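Side-chain contacts in epoxide hydrolase (Aspergillus niger, PDB 3G02), which probably hydrolyses epoxides to vicinal diols with an alpha/beta hydrolase fold, here as an enantioselective mutant obtained by directed evolution: residues A7-P10 and S16-P19; L82-Q87 and L131-Y136; H116-S121 and Y250-E255; D169-V174 and R200-G205; D31-V36 and S71-R76. The protein carries 9 engineered substitutions. All coordinates share one frame; numbering follows the deposited sequence. Where two conformers were deposited one is given.

The five contacts run from the surface to the active site. Contact 1 lies at the surface, in the N-terminal stretch before helix 26-38. Contact 2 is partly buried and touches it, Ala7 CB packing on Pro86 CB at 3.9 Å. Contact 5 is also partly buried but joins helix 26-38 to the turn before helix 75-82. Contacts 3 and 4 are buried. Contact 4 packs two helices of the alpha/beta hydrolase core; contact 3 reaches the predicted catalytic residues. Chemistry changes with place. Contact 1 is a proline on a ring, contact 2 a stacked arginine, contact 5 a lysine with waters. Contact 4 packs aliphatic side chains, and contact 3 pairs aromatic rings beside a formic acid.

Contact 1: A7-P10 and S16-P19; sequences AKFP and SPNP
Pro17 sits on one face of the Phe9 ring. Its CB lies 3.8 Å from the centroid of that ring and only 8° off the ring normal, which makes a CH-pi contact. The pyrrolidine and the phenyl ring meet at a slant. Pro17 CA also comes down on the same face and reaches Phe9 CZ at 3.6 Å. The CB of Pro17 is likewise 3.9 Å from Phe9 CE1. Ser16 adds its carbonyl carbon, 3.9 Å from Phe9 CE2. The CG of Phe9 points beside its backbone N, anti to the carbonyl carbon (chi1 -87°), and this sends the ring across to the proline. Neither segment is regular helix or strand. Both belong to the N-terminal stretch before helix 26-38. Phe88 of strand 87-92 ties them together: its ring meets Phe9 edge-to-face, and Pro17 packs on it too. Phe103 also meets the Phe9 ring. No hydrogen bond joins the two segments. The hold is therefore apolar. It rests on dispersion, with probably a small electrostatic share from proline C-H groups, slightly polarised by the adjacent amide, facing the pi cloud.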
# COMPACT_ATOMS: atom_id res chain seq x y z
N ALA A 7 33.98 16.73 17.33
CA ALA A 7 32.72 17.40 17.70
C ALA A 7 32.81 18.92 17.72
O ALA A 7 31.82 19.60 18.01
CB ALA A 7 32.22 16.87 19.04
N LYS A 8 33.98 19.46 17.42
CA LYS A 8 34.18 20.91 17.39
C LYS A 8 33.66 21.50 16.08
O LYS A 8 34.14 21.13 15.00
CB LYS A 8 35.66 21.26 17.61
CG LYS A 8 35.96 22.75 17.63
CD LYS A 8 37.46 23.00 17.71
CE LYS A 8 37.81 24.40 17.23
NZ LYS A 8 39.28 24.59 17.10
N PHE A 9 32.70 22.41 16.17
CA PHE A 9 32.17 23.10 15.00
C PHE A 9 33.28 23.88 14.29
O PHE A 9 34.21 24.36 14.95
CB PHE A 9 31.06 24.07 15.41
CG PHE A 9 29.68 23.45 15.48
CD1 PHE A 9 29.50 22.09 15.69
CD2 PHE A 9 28.55 24.26 15.35
CE1 PHE A 9 28.23 21.53 15.76
CE2 PHE A 9 27.28 23.72 15.42
CZ PHE A 9 27.11 22.35 15.62
N PRO A 10 33.19 24.00 12.95
CA PRO A 10 34.14 24.82 12.21
C PRO A 10 34.14 26.26 12.71
O PRO A 10 33.12 26.74 13.21
CB PRO A 10 33.61 24.76 10.77
CG PRO A 10 32.84 23.49 10.72
CD PRO A 10 32.20 23.37 12.06
N SER A 16 25.29 27.74 17.16
CA SER A 16 25.84 27.18 18.38
C SER A 16 25.71 25.66 18.39
O SER A 16 24.68 25.13 17.96
CB SER A 16 25.09 27.76 19.59
OG SER A 16 25.69 27.33 20.80
N PRO A 17 26.76 24.95 18.86
CA PRO A 17 26.63 23.50 19.00
C PRO A 17 25.66 23.12 20.12
O PRO A 17 25.83 23.54 21.27
CB PRO A 17 28.06 23.05 19.34
CG PRO A 17 28.70 24.24 19.96
CD PRO A 17 28.09 25.43 19.27
N ASN A 18 24.63 22.36 19.76
CA ASN A 18 23.70 21.80 20.73
C ASN A 18 23.80 20.28 20.68
O ASN A 18 23.08 19.64 19.91
CB ASN A 18 22.26 22.25 20.44
CG ASN A 18 22.08 23.75 20.58
OD1 ASN A 18 22.12 24.29 21.69
ND2 ASN A 18 21.87 24.43 19.46
N PRO A 19 24.70 19.70 21.49
CA PRO A 19 24.94 18.25 21.47
C PRO A 19 23.66 17.48 21.75
O PRO A 19 22.91 17.83 22.66
CB PRO A 19 25.95 18.04 22.60
CG PRO A 19 26.58 19.36 22.81
CD PRO A 19 25.53 20.37 22.51

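Contact 2: L82-Q87 and L131-Y136; sequences LNSFPQ and LFREEY
Arg133, near the end of helix 126-135, reaches over to Ser84 and Phe85 in the turn between helix 75-82 and strand 87-92. Across the contact, hydrogen bonding is to one backbone oxygen. NH1 of Arg133 donates to Ser84 O at 2.6 Å, almost straight at 171°, and that oxygen lies close to the guanidinium plane. NH2 of Arg133 adds a weak bond to the same Ser84 O at 3.3 Å, and another weak one to Gln130 OE1. Stacking comes next. The guanidinium lies flat on the Phe85 ring, with planes at 6°. Arg133 CZ lies over the ring face, 3.7 Å from its centroid, a cation-pi contact. NH2 of Arg133 is over the same face, 3.4 Å from Phe85 CZ, offset toward the rim. The arginine chain leaves the helix extended and bends at chi3 (68°), which lays its end flat on the phenyl ring. Phe85 packs on Leu102, Leu129 and Tyr126, and Ser84 OG bonds to Arg81 O. The contact links the type I beta turn from Leu82 to Phe85 to helix 126-135, flanking the alpha/beta hydrolase sheet. The cation thus meets Ser84 O at its edge and the Phe85 face. Together they fix its orientation.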
# COMPACT_ATOMS: atom_id res chain seq x y z
N LEU A 82 24.51 4.64 18.57
CA LEU A 82 24.06 5.93 18.05
C LEU A 82 24.84 7.08 18.70
O LEU A 82 25.31 7.99 18.01
CB LEU A 82 22.55 6.11 18.28
CG LEU A 82 21.60 5.16 17.55
CD1 LEU A 82 20.16 5.58 17.79
CD2 LEU A 82 21.89 5.15 16.07
N ASN A 83 24.98 6.99 20.02
CA ASN A 83 25.62 8.04 20.81
C ASN A 83 27.15 8.01 20.78
O ASN A 83 27.80 8.84 21.42
CB ASN A 83 25.10 7.99 22.24
CG ASN A 83 23.64 8.39 22.35
OD1 ASN A 83 23.15 9.21 21.56
ND2 ASN A 83 22.93 7.81 23.31
N SER A 84 27.72 7.07 20.02
CA SER A 84 29.17 6.95 19.88
C SER A 84 29.78 7.98 18.92
O SER A 84 31.00 8.15 18.90
CB SER A 84 29.57 5.53 19.46
OG SER A 84 29.16 5.23 18.14
N PHE A 85 28.93 8.65 18.13
CA PHE A 85 29.38 9.69 17.21
C PHE A 85 28.77 11.03 17.62
O PHE A 85 27.72 11.06 18.25
CB PHE A 85 28.98 9.35 15.77
CG PHE A 85 29.80 8.25 15.16
CD1 PHE A 85 30.96 8.55 14.45
CD2 PHE A 85 29.42 6.92 15.30
CE1 PHE A 85 31.73 7.53 13.89
CE2 PHE A 85 30.18 5.90 14.73
CZ PHE A 85 31.34 6.21 14.03
N PRO A 86 29.45 12.14 17.26
CA PRO A 86 28.87 13.46 17.57
C PRO A 86 27.51 13.64 16.89
O PRO A 86 27.39 13.38 15.69
CB PRO A 86 29.89 14.44 16.98
CG PRO A 86 31.18 13.67 16.95
CD PRO A 86 30.76 12.27 16.60
N GLN A 87 26.51 14.03 17.67
CA GLN A 87 25.20 14.40 17.15
C GLN A 87 24.81 15.76 17.70
O GLN A 87 25.17 16.12 18.82
CB GLN A 87 24.12 13.41 17.58
CG GLN A 87 24.31 11.97 17.14
CD GLN A 87 23.25 11.09 17.74
OE1 GLN A 87 22.18 10.93 17.18
NE2 GLN A 87 23.54 10.52 18.91
N LEU A 131 34.74 4.18 9.56
CA LEU A 131 35.94 4.02 8.74
C LEU A 131 36.78 5.29 8.76
O LEU A 131 38.00 5.23 8.95
CB LEU A 131 35.57 3.63 7.30
CG LEU A 131 34.95 2.25 7.08
CD1 LEU A 131 34.39 2.16 5.68
CD2 LEU A 131 35.96 1.12 7.34
N PHE A 132 36.14 6.44 8.61
CA PHE A 132 36.85 7.72 8.66
C PHE A 132 37.52 7.97 10.01
O PHE A 132 38.68 8.38 10.06
CB PHE A 132 35.93 8.89 8.30
CG PHE A 132 35.83 9.15 6.82
CD1 PHE A 132 36.89 9.75 6.14
CD2 PHE A 132 34.69 8.80 6.11
CE1 PHE A 132 36.82 10.00 4.77
CE2 PHE A 132 34.61 9.05 4.74
CZ PHE A 132 35.67 9.65 4.07
N ARG A 133 36.80 7.71 11.10
CA ARG A 133 37.32 7.92 12.45
C ARG A 133 38.49 6.97 12.77
O ARG A 133 39.39 7.33 13.53
CB ARG A 133 36.21 7.77 13.50
CG ARG A 133 36.64 8.15 14.91
CD ARG A 133 35.45 8.44 15.80
NE ARG A 133 34.65 7.25 16.08
CZ ARG A 133 33.55 7.26 16.83
NH1 ARG A 133 33.11 8.39 17.36
NH2 ARG A 133 32.89 6.13 17.04
N GLU A 134 38.45 5.78 12.19
CA GLU A 134 39.52 4.79 12.36
C GLU A 134 40.79 5.18 11.61
O GLU A 134 41.89 4.78 12.00
CB GLU A 134 39.06 3.42 11.88
CG GLU A 134 38.12 2.72 12.84
CD GLU A 134 37.46 1.48 12.25
OE1 GLU A 134 37.45 1.32 11.00
OE2 GLU A 134 36.95 0.67 13.04
N GLU A 135 40.63 5.97 10.56
CA GLU A 135 41.69 6.22 9.58
C GLU A 135 42.29 7.63 9.65
O GLU A 135 43.27 7.92 8.97
CB GLU A 135 41.15 5.97 8.17
CG GLU A 135 40.87 4.50 7.91
CD GLU A 135 40.00 4.26 6.69
OE1 GLU A 135 39.98 5.12 5.78
OE2 GLU A 135 39.32 3.21 6.65
N TYR A 136 41.68 8.48 10.48
CA TYR A 136 42.10 9.86 10.63
C TYR A 136 41.92 10.33 12.07
O TYR A 136 41.16 9.73 12.83
CB TYR A 136 41.27 10.78 9.72
CG TYR A 136 41.49 10.57 8.23
CD1 TYR A 136 42.59 11.13 7.59
CD2 TYR A 136 40.58 9.82 7.47
CE1 TYR A 136 42.79 10.95 6.23
CE2 TYR A 136 40.78 9.63 6.11
CZ TYR A 136 41.89 10.20 5.50
OH TYR A 136 42.09 10.02 4.15

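Contact 3: H116-S121 and Y250-E255; sequences HGWPGS and YAYAME. Engineered in segment 250-255: Tyr250 (natural residue Leu). With FMT (formic acid), chain C.
Trp118 and Tyr252 meet at the active site of the alpha/beta hydrolase fold. Trp118 belongs to an HGWPG sequence, the HGXP motif of epoxide hydrolases, in which a cis proline follows the variable residue. Tyr252 lies in helix 251-258. The tight part is small. Trp118 CZ3 touches Tyr252 CE2 at 3.8 Å. Each ring is also backed closely by its chain neighbour. Pro119 CB sits 3.5 Å above the indole plane, over its centre, and Ala253 CB lies 3.8 Å above the Tyr252 ring. His256 meets both rings edge-to-face. Tyr252 holds CG between its backbone N and carbonyl carbon (chi1 77°), and the phenol so placed leans toward the indole. The loose feature is the overlap of the two rings. The six-membered ring of the indole and the phenol ring are nearly parallel, at 20°, but slid apart, with centroids 5.8 Å away, so they barely overlap. At the side of the pair a formic acid molecule is bound, probably from the crystallisation liquor. Tyr315, the predicted proton donor, also bonds this molecule by its OH, consistent with the paired tyrosines that hold an epoxide oxygen in relatives. Trp118 N bonds Asp193 OD2 of the predicted nucleophile, as an oxyanion-hole amide would. The phenol OH of Tyr252 donates to formic acid O2 at 2.7 Å, and that oxygen lies near the plane of the phenol ring.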
# COMPACT_ATOMS: atom_id res chain seq x y z
N HIS A 116 20.51 10.59 3.24
CA HIS A 116 19.75 9.34 3.25
C HIS A 116 18.42 9.48 2.50
O HIS A 116 18.05 10.57 2.04
CB HIS A 116 19.53 8.89 4.70
CG HIS A 116 18.44 9.63 5.41
ND1 HIS A 116 18.68 10.65 6.31
CD2 HIS A 116 17.09 9.49 5.36
CE1 HIS A 116 17.53 11.10 6.78
NE2 HIS A 116 16.55 10.42 6.21
N GLY A 117 17.69 8.38 2.40
CA GLY A 117 16.33 8.38 1.87
C GLY A 117 15.43 7.52 2.75
O GLY A 117 15.64 7.41 3.97
N TRP A 118 14.42 6.92 2.12
CA TRP A 118 13.45 6.09 2.83
C TRP A 118 13.65 4.64 2.40
O TRP A 118 13.81 4.38 1.21
CB TRP A 118 12.02 6.54 2.47
CG TRP A 118 10.96 5.82 3.27
CD1 TRP A 118 10.32 6.28 4.38
CD2 TRP A 118 10.44 4.50 3.02
NE1 TRP A 118 9.44 5.34 4.85
CE2 TRP A 118 9.49 4.24 4.03
CE3 TRP A 118 10.68 3.52 2.04
CZ2 TRP A 118 8.80 3.03 4.10
CZ3 TRP A 118 9.99 2.32 2.11
CH2 TRP A 118 9.05 2.09 3.13
N PRO A 119 13.59 3.67 3.34
CA PRO A 119 13.32 3.76 4.77
C PRO A 119 14.59 3.87 5.60
O PRO A 119 14.69 3.25 6.67
CB PRO A 119 12.62 2.44 5.05
CG PRO A 119 13.34 1.46 4.15
CD PRO A 119 13.78 2.26 2.92
N GLY A 120 15.53 4.66 5.12
CA GLY A 120 16.79 4.85 5.81
C GLY A 120 16.80 6.01 6.79
O GLY A 120 15.76 6.52 7.21
N SER A 121 18.01 6.41 7.17
CA SER A 121 18.21 7.47 8.16
C SER A 121 19.70 7.78 8.24
O SER A 121 20.52 7.15 7.58
CB SER A 121 17.72 7.02 9.53
OG SER A 121 18.58 6.02 10.06
N TYR A 250 6.65 -1.37 -6.94
CA TYR A 250 6.47 0.06 -6.70
C TYR A 250 5.17 0.43 -5.99
O TYR A 250 4.92 1.61 -5.74
CB TYR A 250 6.55 0.81 -8.05
CG TYR A 250 7.04 2.23 -7.97
CD1 TYR A 250 8.30 2.52 -7.46
CD2 TYR A 250 6.26 3.28 -8.45
CE1 TYR A 250 8.77 3.83 -7.40
CE2 TYR A 250 6.72 4.58 -8.40
CZ TYR A 250 7.97 4.86 -7.88
OH TYR A 250 8.41 6.16 -7.84
N ALA A 251 4.35 -0.56 -5.66
CA ALA A 251 3.05 -0.27 -5.06
C ALA A 251 3.18 0.51 -3.76
O ALA A 251 2.38 1.42 -3.52
CB ALA A 251 2.27 -1.54 -4.84
N TYR A 252 4.18 0.18 -2.94
CA TYR A 252 4.38 0.88 -1.67
C TYR A 252 4.53 2.39 -1.90
O TYR A 252 3.95 3.20 -1.18
CB TYR A 252 5.61 0.32 -0.92
CG TYR A 252 6.89 0.83 -1.51
CD1 TYR A 252 7.35 0.33 -2.73
CD2 TYR A 252 7.60 1.85 -0.89
CE1 TYR A 252 8.49 0.84 -3.31
CE2 TYR A 252 8.74 2.36 -1.47
CZ TYR A 252 9.19 1.85 -2.68
OH TYR A 252 10.32 2.36 -3.27
N ALA A 253 5.29 2.74 -2.95
CA ALA A 253 5.60 4.13 -3.27
C ALA A 253 4.35 4.85 -3.75
O ALA A 253 4.11 6.00 -3.41
CB ALA A 253 6.69 4.19 -4.34
N MET A 254 3.55 4.14 -4.54
CA MET A 254 2.28 4.70 -5.01
C MET A 254 1.32 4.99 -3.85
O MET A 254 0.59 5.98 -3.87
CB MET A 254 1.64 3.77 -6.02
CG MET A 254 2.45 3.66 -7.31
SD MET A 254 2.71 5.19 -8.22
CE MET A 254 1.05 5.84 -8.39
N GLU A 255 1.34 4.12 -2.84
CA GLU A 255 0.52 4.34 -1.65
C GLU A 255 1.05 5.53 -0.84
O GLU A 255 0.27 6.38 -0.41
CB GLU A 255 0.45 3.06 -0.81
CG GLU A 255 -0.42 3.18 0.45
CD GLU A 255 -1.92 3.33 0.19
OE1 GLU A 255 -2.37 3.17 -0.96
OE2 GLU A 255 -2.65 3.62 1.17
C FMT C . 12.40 4.72 -1.76
O1 FMT C . 13.24 4.17 -2.46
O2 FMT C . 11.21 4.42 -1.82

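Contact 4: D169-V174 and R200-G205. With FMT (formic acid), chain D.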
# COMPACT_ATOMS: atom_id res chain seq x y z
N ASP A 169 11.92 22.18 -0.64
CA ASP A 169 11.96 22.58 0.76
C ASP A 169 13.03 21.81 1.53
O ASP A 169 13.75 22.37 2.35
CB ASP A 169 10.59 22.37 1.41
CG ASP A 169 9.52 23.28 0.84
OD1 ASP A 169 9.74 24.51 0.78
OD2 ASP A 169 8.45 22.77 0.47
N ASN A 170 13.12 20.51 1.26
CA ASN A 170 14.16 19.67 1.83
C ASN A 170 15.55 20.16 1.45
O ASN A 170 16.44 20.25 2.30
CB ASN A 170 13.98 18.21 1.41
CG ASN A 170 13.04 17.45 2.33
OD1 ASN A 170 13.48 16.72 3.21
ND2 ASN A 170 11.73 17.60 2.12
N ALA A 171 15.73 20.48 0.17
CA ALA A 171 16.99 21.01 -0.35
C ALA A 171 17.36 22.31 0.34
O ALA A 171 18.51 22.49 0.77
CB ALA A 171 16.92 21.19 -1.86
N ARG A 172 16.39 23.22 0.47
CA ARG A 172 16.63 24.50 1.13
C ARG A 172 17.09 24.32 2.58
O ARG A 172 17.98 25.02 3.05
CB ARG A 172 15.38 25.38 1.04
CG ARG A 172 15.60 26.82 1.50
CD ARG A 172 14.32 27.64 1.44
NE ARG A 172 13.28 27.07 2.29
CZ ARG A 172 12.21 26.40 1.85
NH1 ARG A 172 12.03 26.22 0.55
NH2 ARG A 172 11.34 25.91 2.72
N VAL A 173 16.50 23.35 3.28
CA VAL A 173 16.90 23.02 4.65
C VAL A 173 18.34 22.50 4.73
O VAL A 173 19.11 22.92 5.60
CB VAL A 173 15.91 22.02 5.31
CG1 VAL A 173 16.47 21.49 6.63
CG2 VAL A 173 14.55 22.67 5.54
N VAL A 174 18.71 21.60 3.82
CA VAL A 174 20.06 21.05 3.79
C VAL A 174 21.09 22.15 3.50
O VAL A 174 22.11 22.25 4.18
CB VAL A 174 20.19 19.88 2.79
CG1 VAL A 174 21.65 19.42 2.66
CG2 VAL A 174 19.33 18.70 3.23
N ARG A 200 20.35 16.44 -6.34
CA ARG A 200 20.21 16.98 -7.69
C ARG A 200 19.75 18.44 -7.65
O ARG A 200 20.32 19.30 -8.32
CB ARG A 200 19.23 16.14 -8.52
CG ARG A 200 19.02 16.66 -9.95
CD ARG A 200 18.27 15.67 -10.83
NE ARG A 200 19.06 14.47 -11.11
CZ ARG A 200 19.93 14.35 -12.11
NH1 ARG A 200 20.14 15.35 -12.96
NH2 ARG A 200 20.60 13.21 -12.27
N LEU A 201 18.73 18.72 -6.84
CA LEU A 201 18.20 20.08 -6.70
C LEU A 201 19.25 21.04 -6.14
O LEU A 201 19.34 22.20 -6.57
CB LEU A 201 16.94 20.10 -5.84
CG LEU A 201 15.70 19.38 -6.38
CD1 LEU A 201 14.59 19.40 -5.35
CD2 LEU A 201 15.22 19.99 -7.70
N LEU A 202 20.04 20.56 -5.18
CA LEU A 202 21.15 21.35 -4.65
C LEU A 202 22.19 21.66 -5.74
O LEU A 202 22.64 22.80 -5.86
CB LEU A 202 21.80 20.63 -3.46
CG LEU A 202 20.92 20.56 -2.20
CD1 LEU A 202 21.44 19.53 -1.21
CD2 LEU A 202 20.79 21.93 -1.54
N GLY A 203 22.53 20.66 -6.53
CA GLY A 203 23.46 20.85 -7.65
C GLY A 203 22.93 21.84 -8.68
O GLY A 203 23.68 22.67 -9.20
N VAL A 204 21.63 21.75 -8.95
CA VAL A 204 20.98 22.57 -9.99
C VAL A 204 20.82 24.04 -9.59
O VAL A 204 21.09 24.94 -10.39
CB VAL A 204 19.61 21.95 -10.39
CG1 VAL A 204 18.79 22.91 -11.25
CG2 VAL A 204 19.83 20.63 -11.12
N GLY A 205 20.39 24.28 -8.35
CA GLY A 205 19.90 25.61 -7.97
C GLY A 205 20.54 26.32 -6.80
O GLY A 205 20.18 27.46 -6.50
C FMT D . 18.16 11.70 -8.91
O1 FMT D . 17.53 10.67 -8.68
O2 FMT D . 18.62 11.99 -10.02
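Two guanidinium groups flank the meeting of Ala171 with Leu202 without joining it. At the edge of the Arg172 guanidinium, near its plane, lies Asp169 OD1. NH1 and NH2 of Arg172 both donate to this one oxygen, end-on, each at 2.9 Å from Asp169 OD1. Both arrive on its anti side, tilted somewhat out of the carboxylate plane. Over one face of the same group is the backbone O of Asp169. Glu93 takes Arg172 NE in a second salt bridge, so the cation is shared between two carboxylates. At the edge of the Arg200 guanidinium lies a formic acid, probably from the crystallisation liquor. Arg200 NE donates to its O2 at 2.7 Å. Arg200 NH1 bonds the carbonyls of Leu335 and Thr361, and Asn218 N also bonds the formic acid.

Between these groups the contact is aliphatic. The helices 167-180 and 194-205 are part of the alpha/beta hydrolase fold, the second following the predicted nucleophile Asp193. Strand 187-191 joins them, and Leu202 also packs on its Tyr187 and Ile189. The two helix segments cross at -73°, with axes 9.4 Å apart. Ala171 points at the other helix, and Ala171 CA and Leu202 CA are the nearest such pair, 6.0 Å apart. Ala171 CB is 4.0 Å from Leu202 CD2 and 4.1 Å from Leu201 CB. Leu202 holds CG anti to its carbonyl carbon (chi1 -69°), which carries its two methyls to Ala171 and Val174. CD2 rests against Ala171 O at 3.3 Å, while CD1 meets Val174 CG1 at 3.9 Å. The Val174 and Leu202 side chains cross at about a right angle.

Contact 5: D31-V36 and S71-R76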
# COMPACT_ATOMS: atom_id res chain seq x y z
N ASP A 31 6.44 0.16 26.21
CA ASP A 31 5.26 0.32 25.36
C ASP A 31 5.45 -0.43 24.05
O ASP A 31 4.55 -1.13 23.59
CB ASP A 31 4.97 1.80 25.10
CG ASP A 31 3.52 2.06 24.71
OD1 ASP A 31 2.62 1.46 25.33
OD2 ASP A 31 3.28 2.87 23.79
N LEU A 32 6.63 -0.29 23.45
CA LEU A 32 6.96 -1.01 22.22
C LEU A 32 6.84 -2.52 22.40
O LEU A 32 6.20 -3.19 21.58
CB LEU A 32 8.35 -0.61 21.70
CG LEU A 32 8.96 -1.42 20.54
CD1 LEU A 32 8.03 -1.44 19.32
CD2 LEU A 32 10.33 -0.87 20.16
N LYS A 33 7.42 -3.07 23.46
CA LYS A 33 7.37 -4.52 23.67
C LYS A 33 5.94 -5.02 23.95
O LYS A 33 5.57 -6.10 23.50
CB LYS A 33 8.36 -4.97 24.75
CG LYS A 33 9.83 -4.68 24.41
CD LYS A 33 10.29 -5.41 23.14
CE LYS A 33 11.51 -4.72 22.52
NZ LYS A 33 12.74 -4.83 23.35
N THR A 34 5.15 -4.22 24.68
CA THR A 34 3.74 -4.53 24.89
C THR A 34 2.98 -4.60 23.56
O THR A 34 2.23 -5.54 23.32
CB THR A 34 3.07 -3.50 25.83
OG1 THR A 34 3.63 -3.65 27.15
CG2 THR A 34 1.56 -3.70 25.90
N LEU A 35 3.22 -3.63 22.69
CA LEU A 35 2.52 -3.59 21.41
C LEU A 35 3.02 -4.66 20.43
O LEU A 35 2.24 -5.16 19.63
CB LEU A 35 2.54 -2.19 20.80
CG LEU A 35 1.93 -1.06 21.64
CD1 LEU A 35 1.93 0.25 20.87
CD2 LEU A 35 0.53 -1.39 22.14
N VAL A 36 4.30 -5.01 20.51
CA VAL A 36 4.81 -6.15 19.75
C VAL A 36 4.10 -7.44 20.19
O VAL A 36 3.64 -8.22 19.35
CB VAL A 36 6.35 -6.31 19.86
CG1 VAL A 36 6.81 -7.62 19.23
CG2 VAL A 36 7.07 -5.13 19.21
N SER A 71 12.05 -11.34 22.65
CA SER A 71 12.89 -12.16 23.54
C SER A 71 14.40 -11.95 23.41
O SER A 71 15.16 -12.35 24.29
CB SER A 71 12.56 -13.64 23.35
OG SER A 71 11.19 -13.90 23.61
N GLU A 72 14.84 -11.34 22.31
CA GLU A 72 16.27 -11.12 22.06
C GLU A 72 16.68 -9.65 21.95
O GLU A 72 17.76 -9.27 22.41
CB GLU A 72 16.72 -11.90 20.81
CG GLU A 72 16.66 -13.43 20.98
CD GLU A 72 16.93 -14.19 19.69
OE1 GLU A 72 16.58 -15.39 19.63
OE2 GLU A 72 17.50 -13.62 18.73
N PHE A 73 15.83 -8.83 21.34
CA PHE A 73 16.19 -7.45 21.03
C PHE A 73 16.37 -6.54 22.24
O PHE A 73 15.52 -6.51 23.14
CB PHE A 73 15.18 -6.83 20.05
CG PHE A 73 15.55 -5.44 19.60
CD1 PHE A 73 16.55 -5.24 18.66
CD2 PHE A 73 14.89 -4.34 20.13
CE1 PHE A 73 16.89 -3.95 18.24
CE2 PHE A 73 15.22 -3.05 19.72
CZ PHE A 73 16.23 -2.85 18.77
N ASP A 74 17.47 -5.79 22.25
CA ASP A 74 17.72 -4.78 23.28
C ASP A 74 18.09 -3.47 22.60
O ASP A 74 19.09 -3.38 21.88
CB ASP A 74 18.81 -5.25 24.24
CG ASP A 74 19.03 -4.30 25.43
OD1 ASP A 74 18.29 -3.30 25.58
OD2 ASP A 74 19.96 -4.57 26.21
N TRP A 75 17.28 -2.45 22.83
CA TRP A 75 17.50 -1.12 22.27
C TRP A 75 18.79 -0.46 22.77
O TRP A 75 19.46 0.25 22.01
CB TRP A 75 16.30 -0.22 22.57
CG TRP A 75 16.49 1.20 22.16
CD1 TRP A 75 16.79 2.26 22.97
CD2 TRP A 75 16.40 1.73 20.83
NE1 TRP A 75 16.89 3.41 22.24
CE2 TRP A 75 16.66 3.12 20.92
CE3 TRP A 75 16.12 1.17 19.57
CZ2 TRP A 75 16.64 3.96 19.80
CZ3 TRP A 75 16.11 2.00 18.46
CH2 TRP A 75 16.37 3.38 18.58
N ARG A 76 19.14 -0.69 24.03
CA ARG A 76 20.22 0.07 24.68
C ARG A 76 21.61 -0.01 24.02
O ARG A 76 22.25 1.03 23.84
CB ARG A 76 20.30 -0.23 26.18
CG ARG A 76 19.07 0.19 26.98
CD ARG A 76 18.84 1.69 26.95
NE ARG A 76 17.65 2.05 27.72
CZ ARG A 76 16.87 3.11 27.48
NH1 ARG A 76 17.14 3.92 26.47
NH2 ARG A 76 15.81 3.34 28.24
O HOH W 1 14.92 -2.82 24.61
O HOH W 2 13.06 -7.54 23.67
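Helix 26-38 passes the turn between helices 59-71 and 75-82; Lys33 CA and Ser71 CA, 9.4 Å apart, are the nearest such pair, and Lys33 and Phe73 make the touch. The second segment carries a helix N-cap in the N-terminal region of this epoxide hydrolase. Asp74 takes the cap position, and its OD1 accepts from Arg76 N at 3.2 Å, from above the carboxylate plane. Lys33 was deposited in two conformers, so what follows holds for one of them. Its CG lies beside its own backbone N (chi1 -62°). Bends at chi2 and chi4 then curl the chain and turn the ammonium toward the turn ahead of the helix. NZ of Lys33 makes a weak hydrogen bond to Phe73 O at 3.3 Å. It also comes near the rim of the phenyl ring, 3.9 Å from Phe73 CD2, close to the ring plane. The lysine and phenylalanine side chains cross at about a right angle. Trp69 meets the Phe73 ring edge-to-face, and the ring also packs on Glu293 and Ser300 of helix 292-304. Lys33 itself rests on Trp69 of helix 59-71. The carboxylate of Asp74 is not in salt-bridge contact with the ammonium, but might still steady its charge a little. Two waters complete the lysine end. One accepts a weak bond from Lys33 NZ and a bond from Trp75 N at 3.0 Å. The other accepts from Lys33 NZ at 2.7 Å and lies equally close, 2.7 Å, to Phe73 O.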